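Local coordinates for protein restriction endonuclease UbaLAI (Unidentified, PDB 5O63) that cleaves DNA as a Type IIE restriction enzyme, here represented by its N-terminal B3 domain, which binds the cognate sequence, at residues 81-84 against 89-92. Residues are numbered along the deposited sequence; the frame is centred on the assembly and turned at random.
Sequences YKYY and ERRI. With nucleotides of chain C.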
# COMPACT_ATOMS: atom_id res chain seq x y z
N TYR A 81 -1.98 -3.22 -11.16
CA TYR A 81 -1.02 -2.09 -11.23
C TYR A 81 -1.19 -1.50 -12.64
O TYR A 81 -0.91 -2.18 -13.67
CB TYR A 81 0.37 -2.63 -10.94
CG TYR A 81 1.53 -1.66 -10.93
CD1 TYR A 81 1.36 -0.29 -10.69
CD2 TYR A 81 2.84 -2.14 -11.08
CE1 TYR A 81 2.47 0.57 -10.64
CE2 TYR A 81 3.93 -1.29 -11.04
CZ TYR A 81 3.73 0.05 -10.83
OH TYR A 81 4.83 0.88 -10.80
N LYS A 82 -1.74 -0.28 -12.70
CA LYS A 82 -2.17 0.29 -13.97
C LYS A 82 -1.26 1.39 -14.46
O LYS A 82 -0.89 2.26 -13.65
CB LYS A 82 -3.61 0.86 -13.85
CG LYS A 82 -4.60 -0.06 -13.10
CD LYS A 82 -4.96 -1.34 -13.92
CE LYS A 82 -5.69 -0.96 -15.18
NZ LYS A 82 -6.07 -2.23 -15.87
N TYR A 83 -0.92 1.38 -15.73
CA TYR A 83 -0.24 2.54 -16.38
C TYR A 83 -1.24 3.18 -17.35
O TYR A 83 -1.75 2.50 -18.24
CB TYR A 83 1.00 2.10 -17.14
CG TYR A 83 1.54 3.15 -18.05
CD1 TYR A 83 2.19 4.26 -17.54
CD2 TYR A 83 1.42 3.03 -19.45
CE1 TYR A 83 2.72 5.22 -18.39
CE2 TYR A 83 1.94 4.01 -20.30
CZ TYR A 83 2.58 5.10 -19.76
OH TYR A 83 3.09 6.08 -20.58
N TYR A 84 -1.51 4.47 -17.17
CA TYR A 84 -2.40 5.17 -18.06
C TYR A 84 -1.63 6.25 -18.79
O TYR A 84 -1.13 7.23 -18.18
CB TYR A 84 -3.57 5.76 -17.30
CG TYR A 84 -4.62 4.71 -16.94
CD1 TYR A 84 -5.31 4.02 -17.93
CD2 TYR A 84 -4.92 4.42 -15.60
CE1 TYR A 84 -6.27 3.06 -17.60
CE2 TYR A 84 -5.94 3.47 -15.25
CZ TYR A 84 -6.58 2.79 -16.28
OH TYR A 84 -7.54 1.84 -16.02
N GLU A 89 0.54 8.25 -15.81
CA GLU A 89 0.59 8.02 -14.36
C GLU A 89 0.28 6.54 -14.09
O GLU A 89 -0.11 5.81 -15.03
CB GLU A 89 -0.41 8.92 -13.60
CG GLU A 89 -1.89 8.45 -13.78
CD GLU A 89 -2.86 9.44 -13.14
OE1 GLU A 89 -2.51 10.66 -12.97
OE2 GLU A 89 -3.96 8.96 -12.80
N ARG A 90 0.50 6.13 -12.86
CA ARG A 90 0.27 4.76 -12.41
C ARG A 90 -0.60 4.74 -11.16
O ARG A 90 -0.54 5.60 -10.29
CB ARG A 90 1.61 4.02 -12.13
CG ARG A 90 2.54 4.03 -13.31
CD ARG A 90 3.70 3.17 -13.11
NE ARG A 90 4.66 3.47 -14.16
CZ ARG A 90 5.77 2.78 -14.34
NH1 ARG A 90 6.01 1.76 -13.54
NH2 ARG A 90 6.62 3.11 -15.33
N ARG A 91 -1.47 3.71 -11.10
CA ARG A 91 -2.43 3.56 -10.02
C ARG A 91 -2.41 2.13 -9.55
O ARG A 91 -2.13 1.23 -10.39
CB ARG A 91 -3.86 3.88 -10.51
CG ARG A 91 -4.03 5.29 -11.03
CD ARG A 91 -5.42 5.36 -11.63
NE ARG A 91 -5.55 6.60 -12.39
CZ ARG A 91 -6.59 6.92 -13.17
NH1 ARG A 91 -7.67 6.09 -13.25
NH2 ARG A 91 -6.54 8.06 -13.88
N ILE A 92 -2.72 1.88 -8.28
CA ILE A 92 -3.11 0.54 -7.80
C ILE A 92 -4.63 0.54 -7.74
O ILE A 92 -5.27 1.51 -7.31
CB ILE A 92 -2.56 0.22 -6.38
CG1 ILE A 92 -1.06 0.59 -6.34
CG2 ILE A 92 -2.84 -1.26 -6.07
CD1 ILE A 92 -0.22 -0.22 -7.39
P DC C 4 -8.55 -0.26 -18.90
OP1 DC C 4 -7.97 -1.05 -20.06
OP2 DC C 4 -7.66 0.03 -17.70
O5' DC C 4 -9.08 1.16 -19.34
C5' DC C 4 -9.97 1.17 -20.49
C4' DC C 4 -10.59 2.53 -20.66
O4' DC C 4 -11.38 2.81 -19.49
C3' DC C 4 -9.61 3.70 -20.84
O3' DC C 4 -9.68 4.05 -22.18
C2' DC C 4 -10.23 4.80 -20.04
C1' DC C 4 -11.37 4.19 -19.27
N1 DC C 4 -11.20 4.44 -17.82
C2 DC C 4 -11.88 5.54 -17.28
O2 DC C 4 -12.60 6.23 -18.04
N3 DC C 4 -11.77 5.77 -15.95
C4 DC C 4 -10.95 5.03 -15.19
N4 DC C 4 -10.84 5.38 -13.91
C5 DC C 4 -10.24 3.89 -15.73
C6 DC C 4 -10.38 3.66 -17.07
P DC C 3 -8.87 -2.33 -13.43
OP1 DC C 3 -7.87 -3.22 -14.10
OP2 DC C 3 -8.33 -1.20 -12.65
O5' DC C 3 -9.72 -1.70 -14.62
C5' DC C 3 -10.25 -2.64 -15.64
C4' DC C 3 -11.15 -1.87 -16.59
O4' DC C 3 -12.23 -1.30 -15.85
C3' DC C 3 -10.57 -0.70 -17.30
O3' DC C 3 -9.81 -1.10 -18.42
C2' DC C 3 -11.83 0.04 -17.78
C1' DC C 3 -12.74 -0.17 -16.60
N1 DC C 3 -12.84 0.98 -15.67
C2 DC C 3 -13.71 2.00 -16.00
O2 DC C 3 -14.26 1.96 -17.11
N3 DC C 3 -13.94 2.97 -15.11
C4 DC C 3 -13.24 3.01 -13.93
N4 DC C 3 -13.52 4.01 -13.09
C5 DC C 3 -12.31 1.99 -13.56
C6 DC C 3 -12.16 0.97 -14.47
P DT C 5 -8.73 5.16 -22.84
OP1 DT C 5 -9.01 5.03 -24.29
OP2 DT C 5 -7.40 5.07 -22.23
O5' DT C 5 -9.34 6.58 -22.35
C5' DT C 5 -10.59 6.97 -22.90
C4' DT C 5 -11.06 8.31 -22.33
O4' DT C 5 -11.30 8.13 -20.89
C3' DT C 5 -10.12 9.49 -22.49
O3' DT C 5 -10.88 10.65 -22.70
C2' DT C 5 -9.47 9.58 -21.09
C1' DT C 5 -10.68 9.19 -20.23
N1 DT C 5 -10.32 8.74 -18.91
C2 DT C 5 -10.97 9.28 -17.81
O2 DT C 5 -11.86 10.07 -17.93
N3 DT C 5 -10.52 8.87 -16.59
C4 DT C 5 -9.51 7.98 -16.34
O4 DT C 5 -9.17 7.68 -15.22
C5 DT C 5 -8.87 7.40 -17.54
C7 DT C 5 -7.75 6.39 -17.38
C6 DT C 5 -9.30 7.80 -18.75
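The antiparallel β hairpin of strands 75-84 and 89-93 presents one face to DNA in this B3 domain. Lys82-Arg91 and Tyr84-Glu89 are hydrogen-bonded pairs, Lys82 N lying 2.8 Å from Arg91 O (178° at the hydrogen); their side chains form the DNA face, and the non-hydrogen-bonded pairs Tyr81-Ile92 and Tyr83-Arg90 lie on the other. The Arg91 chain, extended from CG to NE (chi2 172°), carries its guanidinium to the base. The guanidinium edge meets both partners near its plane: NE and NH2 grip Glu89 OE2 side-on, each at 2.9 Å, while NH1 and NH2 donate to O4 of DT5 of chain C, consistent with direct readout of the thymine. Glu89 OE1 accepts from a cytosine N4 of the DNA. Tyr84 crosses the guanidinium, CD2 over one face and the planes 51° apart, and its ring takes the DT5 methyl C7 over a face. An alanine for Arg91 would probably leave thymine O4 without its two donors and Glu89 OE2 without its charged mate. Lys82 NZ binds OP1 of DC3 (2.7 Å) and Tyr84 OH binds OP2 of DC4, both of chain C. Opposite, Arg90 NH1 donates to Tyr81 OH (3.1 Å), and Tyr47 adds a cation-pi contact to Arg90. Strand 62-70 flanks 75-84, and short strand 40-41 flanks 89-93.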